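Local atomic coordinates of CopN (Chlamydia pneumoniae, PDB entry 4NRH), a protein that probably acts as a gatekeeper of type III secretion, binding the chaperone Scc3 in a complex that directs the secretion of translocator proteins. Residues Asp39-Gly42 with Asp43-Pro47; Pro207-Leu210 with Asp211-Ala215. All coordinates share one frame; numbering follows the deposited sequence.

Contact 1: Asp39-Gly42 with Asp43-Pro47; sequences DAIG and DDASP
Ile41 holds CG1 beside its backbone N (chi1 -57°), which puts the CG2 methyl anti to that N and beside the carbonyl carbon, and the turn that follows brings CB of Ala45 to it. The two methyl groups, Ile41 CG2 and Ala45 CB, lie 3.7 Å apart, a small apolar contact between residues four apart in sequence.

What brings Ala45 back toward Ile41 is a type I beta turn from Gly42 to Ala45. The backbone angles of the two inner residues, Asp43 and Asp44, are close to the standard values for this turn. It is closed by one hydrogen bond, from Ala45 N to Gly42 O at 3.1 Å. The N-H points reasonably straight at the oxygen (153°), yet the nitrogen stands well above the carbonyl plane rather than on a lone pair. CB of Ala45 also rests on that oxygen, 3.3 Å from Gly42 O.

Of the aspartates at the corner, Asp44 turns its carboxylate back: its CG sits between the backbone N and the carbonyl carbon, which swings OD1 of Asp44 to 3.9 Å from Gly42 C. Both aspartates are exposed, and neither carboxylate closes the turn.

The turn links helix 31-40 to helix 47-57 at the surface of the HrpJ-like region. Ser46 is the N-cap of the second helix, its OG hydrogen-bonded to Asp49 N. Ile41 is buried, packing on Ile50 and Leu53 of helix 47-57 and on Leu82 of helix 80-97, while Pro47 leans on Ala85, Gln88 and Ala89 of that same helix 80-97.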
ATOM      1  N   ASP A  39     -48.582   3.913  -2.181  1.00 41.41           N
ATOM      2  CA  ASP A  39     -50.022   3.688  -2.113  1.00 45.76           C
ATOM      3  C   ASP A  39     -50.554   3.754  -0.683  1.00 43.66           C
ATOM      4  O   ASP A  39     -51.754   3.932  -0.470  1.00 51.94           O
ATOM      5  CB  ASP A  39     -50.375   2.334  -2.736  1.00 48.27           C
ATOM      6  CG  ASP A  39     -50.078   2.281  -4.222  1.00 50.75           C
ATOM      7  OD1 ASP A  39     -49.928   3.355  -4.841  1.00 48.68           O
ATOM      8  OD2 ASP A  39     -49.991   1.162  -4.771  1.00 52.54           O
ATOM      9  N   ALA A  40     -49.662   3.609   0.291  1.00 41.89           N
ATOM     10  CA  ALA A  40     -50.052   3.637   1.696  1.00 37.58           C
ATOM     11  C   ALA A  40     -50.123   5.064   2.230  1.00 34.84           C
ATOM     12  O   ALA A  40     -50.670   5.307   3.306  1.00 41.07           O
ATOM     13  CB  ALA A  40     -49.085   2.810   2.529  1.00 34.03           C
ATOM     14  N   ILE A  41     -49.570   6.005   1.473  1.00 36.54           N
ATOM     15  CA  ILE A  41     -49.525   7.400   1.895  1.00 37.92           C
ATOM     16  C   ILE A  41     -50.610   8.217   1.201  1.00 41.21           C
ATOM     17  O   ILE A  41     -50.607   8.364  -0.020  1.00 51.74           O
ATOM     18  CB  ILE A  41     -48.149   8.030   1.606  1.00 40.62           C
ATOM     19  CG1 ILE A  41     -47.045   7.230   2.297  1.00 39.15           C
ATOM     20  CG2 ILE A  41     -48.118   9.480   2.059  1.00 37.40           C
ATOM     21  CD1 ILE A  41     -45.656   7.577   1.821  1.00 37.33           C
ATOM     22  N   GLY A  42     -51.540   8.744   1.991  1.00 43.67           N
ATOM     23  CA  GLY A  42     -52.643   9.528   1.464  1.00 35.59           C
ATOM     24  C   GLY A  42     -52.269  10.964   1.152  1.00 37.96           C
ATOM     25  O   GLY A  42     -51.233  11.458   1.597  1.00 34.64           O
ATOM     26  N   ASP A  43     -53.118  11.630   0.373  1.00 37.09           N
ATOM     27  CA  ASP A  43     -52.895  13.014  -0.033  1.00 44.82           C
ATOM     28  C   ASP A  43     -52.801  13.962   1.159  1.00 52.32           C
ATOM     29  O   ASP A  43     -52.136  14.995   1.092  1.00 47.39           O
ATOM     30  CB  ASP A  43     -54.014  13.477  -0.970  1.00 47.79           C
ATOM     31  CG  ASP A  43     -53.979  12.774  -2.312  1.00 54.95           C
ATOM     32  OD1 ASP A  43     -52.977  12.090  -2.600  1.00 61.00           O
ATOM     33  OD2 ASP A  43     -54.955  12.907  -3.080  1.00 61.94           O
ATOM     34  N   ASP A  44     -53.474  13.603   2.247  1.00 49.48           N
ATOM     35  CA  ASP A  44     -53.567  14.469   3.417  1.00 44.46           C
ATOM     36  C   ASP A  44     -52.592  14.058   4.518  1.00 44.73           C
ATOM     37  O   ASP A  44     -52.741  14.463   5.670  1.00 46.84           O
ATOM     38  CB  ASP A  44     -54.997  14.468   3.960  1.00 52.55           C
ATOM     39  CG  ASP A  44     -55.479  13.078   4.334  1.00 54.00           C
ATOM     40  OD1 ASP A  44     -54.874  12.088   3.868  1.00 46.93           O
ATOM     41  OD2 ASP A  44     -56.461  12.974   5.098  1.00 64.89           O
ATOM     42  N   ALA A  45     -51.596  13.255   4.157  1.00 45.14           N
ATOM     43  CA  ALA A  45     -50.616  12.774   5.124  1.00 43.65           C
ATOM     44  C   ALA A  45     -49.656  13.877   5.560  1.00 49.46           C
ATOM     45  O   ALA A  45     -49.160  14.644   4.737  1.00 51.85           O
ATOM     46  CB  ALA A  45     -49.839  11.601   4.547  1.00 37.19           C
ATOM     47  N   SER A  46     -49.398  13.942   6.861  1.00 52.72           N
ATOM     48  CA  SER A  46     -48.444  14.895   7.414  1.00 46.79           C
ATOM     49  C   SER A  46     -47.030  14.333   7.299  1.00 46.44           C
ATOM     50  O   SER A  46     -46.861  13.128   7.108  1.00 46.20           O
ATOM     51  CB  SER A  46     -48.782  15.205   8.875  1.00 54.88           C
ATOM     52  OG  SER A  46     -48.642  14.053   9.688  1.00 56.14           O
ATOM     53  N   PRO A  47     -46.009  15.205   7.389  1.00 47.28           N
ATOM     54  CA  PRO A  47     -44.616  14.744   7.429  1.00 41.37           C
ATOM     55  C   PRO A  47     -44.389  13.660   8.483  1.00 46.28           C
ATOM     56  O   PRO A  47     -43.657  12.703   8.230  1.00 44.54           O
ATOM     57  CB  PRO A  47     -43.842  16.015   7.773  1.00 40.55           C
ATOM     58  CG  PRO A  47     -44.654  17.102   7.162  1.00 44.97           C
ATOM     59  CD  PRO A  47     -46.094  16.675   7.317  1.00 44.59           C
TER

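Contact 2: Pro207-Leu210 with Asp211-Ala215; sequences PILL and DSLKA
Pro207 O accepts a hydrogen bond from Asp211 N at 3.0 Å, the first of four i to i+4 bonds that define this piece of alpha helix near the C-terminal end of helix 179-215. The helix is kinked at Pro207, whose ring nitrogen has no hydrogen to give to the turn before. Asp211 folds its carboxylate back beside its own N (chi1 -72°), bringing OD2 to 3.1 Å from Pro207 O; as both are acceptors, the approach is probably unfavourable unless offset by the surroundings.

Ile208 O takes the N-H of Ser212 at 3.1 Å, and Ser212 CB lies 3.4 Å from both Ile208 O and Leu209 O.

Leu209 O receives Leu213 N at 2.9 Å, with an N-H...O angle of 161° and the nitrogen only 19° off the carbonyl plane. Leu209 and Leu213 also carry the apolar side of the helix: the two side chains cross at an angle, with Leu209 CG 3.9 Å from Leu213 CD1. Leu209 packs on Val265 and Leu213 on Ser261, both of helix 259-272, and Leu213 also touches Ile218 and Thr220 of the loop.

Leu210 O bonds to Lys214 N at 2.9 Å, while its side chain reaches Thr220 and Leu224 in the loop that follows. Lys214 CB lies 3.3 Å from the same Leu210 O.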
ATOM      1  N   PRO A 207       0.962 -24.749   7.418  1.00 53.35           N
ATOM      2  CA  PRO A 207       0.537 -26.155   7.456  1.00 48.82           C
ATOM      3  C   PRO A 207       1.433 -27.077   6.630  1.00 45.28           C
ATOM      4  O   PRO A 207       1.540 -28.263   6.939  1.00 53.62           O
ATOM      5  CB  PRO A 207      -0.876 -26.109   6.867  1.00 49.00           C
ATOM      6  CG  PRO A 207      -1.351 -24.736   7.148  1.00 53.62           C
ATOM      7  CD  PRO A 207      -0.138 -23.870   6.979  1.00 53.58           C
ATOM      8  N   ILE A 208       2.063 -26.534   5.591  1.00 44.34           N
ATOM      9  CA  ILE A 208       2.991 -27.303   4.768  1.00 44.49           C
ATOM     10  C   ILE A 208       4.258 -27.633   5.557  1.00 49.72           C
ATOM     11  O   ILE A 208       4.784 -28.744   5.470  1.00 50.77           O
ATOM     12  CB  ILE A 208       3.358 -26.546   3.477  1.00 48.01           C
ATOM     13  CG1 ILE A 208       2.110 -26.326   2.618  1.00 50.89           C
ATOM     14  CG2 ILE A 208       4.427 -27.294   2.692  1.00 39.40           C
ATOM     15  CD1 ILE A 208       2.378 -25.590   1.328  1.00 53.40           C
ATOM     16  N   LEU A 209       4.740 -26.665   6.332  1.00 35.72           N
ATOM     17  CA  LEU A 209       5.895 -26.884   7.195  1.00 37.77           C
ATOM     18  C   LEU A 209       5.578 -27.912   8.276  1.00 38.53           C
ATOM     19  O   LEU A 209       6.391 -28.788   8.574  1.00 42.55           O
ATOM     20  CB  LEU A 209       6.350 -25.572   7.836  1.00 36.20           C
ATOM     21  CG  LEU A 209       7.502 -25.682   8.839  1.00 36.09           C
ATOM     22  CD1 LEU A 209       8.726 -26.310   8.187  1.00 36.18           C
ATOM     23  CD2 LEU A 209       7.842 -24.323   9.435  1.00 31.71           C
ATOM     24  N   LEU A 210       4.389 -27.800   8.860  1.00 32.72           N
ATOM     25  CA  LEU A 210       3.967 -28.694   9.932  1.00 35.12           C
ATOM     26  C   LEU A 210       3.833 -30.135   9.447  1.00 38.63           C
ATOM     27  O   LEU A 210       4.229 -31.069  10.143  1.00 46.59           O
ATOM     28  CB  LEU A 210       2.645 -28.216  10.538  1.00 35.40           C
ATOM     29  CG  LEU A 210       2.689 -26.863  11.251  1.00 44.18           C
ATOM     30  CD1 LEU A 210       1.351 -26.546  11.903  1.00 43.89           C
ATOM     31  CD2 LEU A 210       3.811 -26.832  12.277  1.00 45.46           C
ATOM     32  N   ASP A 211       3.266 -30.311   8.256  1.00 41.12           N
ATOM     33  CA  ASP A 211       3.144 -31.637   7.658  1.00 44.13           C
ATOM     34  C   ASP A 211       4.520 -32.232   7.373  1.00 50.78           C
ATOM     35  O   ASP A 211       4.740 -33.430   7.554  1.00 51.67           O
ATOM     36  CB  ASP A 211       2.318 -31.577   6.371  1.00 55.51           C
ATOM     37  CG  ASP A 211       0.845 -31.336   6.636  1.00 72.86           C
ATOM     38  OD1 ASP A 211       0.358 -31.746   7.711  1.00 80.43           O
ATOM     39  OD2 ASP A 211       0.174 -30.737   5.769  1.00 81.80           O
ATOM     40  N   SER A 212       5.439 -31.385   6.923  1.00 41.84           N
ATOM     41  CA  SER A 212       6.806 -31.808   6.640  1.00 35.88           C
ATOM     42  C   SER A 212       7.515 -32.270   7.909  1.00 38.22           C
ATOM     43  O   SER A 212       8.160 -33.318   7.925  1.00 38.11           O
ATOM     44  CB  SER A 212       7.593 -30.673   5.981  1.00 38.38           C
ATOM     45  OG  SER A 212       8.922 -31.071   5.703  1.00 60.48           O
ATOM     46  N   LEU A 213       7.392 -31.478   8.970  1.00 37.43           N
ATOM     47  CA  LEU A 213       8.016 -31.804  10.246  1.00 41.60           C
ATOM     48  C   LEU A 213       7.401 -33.058  10.859  1.00 37.24           C
ATOM     49  O   LEU A 213       8.097 -33.863  11.480  1.00 42.31           O
ATOM     50  CB  LEU A 213       7.902 -30.626  11.215  1.00 39.01           C
ATOM     51  CG  LEU A 213       8.734 -29.398  10.837  1.00 39.95           C
ATOM     52  CD1 LEU A 213       8.330 -28.186  11.660  1.00 36.23           C
ATOM     53  CD2 LEU A 213      10.218 -29.691  10.997  1.00 35.87           C
ATOM     54  N   LYS A 214       6.093 -33.218  10.689  1.00 36.57           N
ATOM     55  CA  LYS A 214       5.399 -34.394  11.199  1.00 37.89           C
ATOM     56  C   LYS A 214       5.863 -35.644  10.455  1.00 40.82           C
ATOM     57  O   LYS A 214       6.008 -36.717  11.046  1.00 38.20           O
ATOM     58  CB  LYS A 214       3.883 -34.235  11.068  1.00 43.60           C
ATOM     59  CG  LYS A 214       3.091 -35.384  11.672  1.00 61.77           C
ATOM     60  CD  LYS A 214       1.600 -35.094  11.703  1.00 69.47           C
ATOM     61  CE  LYS A 214       0.978 -35.279  10.330  1.00 77.10           C
ATOM     62  NZ  LYS A 214      -0.475 -35.588  10.411  1.00 80.55           N
ATOM     63  N   ALA A 215       6.094 -35.491   9.155  1.00 50.56           N
ATOM     64  CA  ALA A 215       6.503 -36.598   8.295  1.00 52.40           C
ATOM     65  C   ALA A 215       7.841 -37.211   8.709  1.00 58.94           C
ATOM     66  O   ALA A 215       8.108 -38.378   8.420  1.00 60.90           O
ATOM     67  CB  ALA A 215       6.568 -36.132   6.845  1.00 46.24           C
TER

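Contacts 1 and 2 lie on opposite sides of the chain's centre, with their own centres 69 Å apart and their nearest atoms about 55 Å apart, so they do not touch. Contact 1 comes first in the chain, in the HrpJ-like region; contact 2 falls in the third helical domain. One is a turn between two helices, the other the closing turns of a single long helix. Neither includes the sodium-site residues Ala23, Asn26 and Ile29, and Scc3, the other chain of the complex, touches neither. Each is made within one continuous run of residues, as local structure at the surface of separate parts of an elongated, all-helical protein.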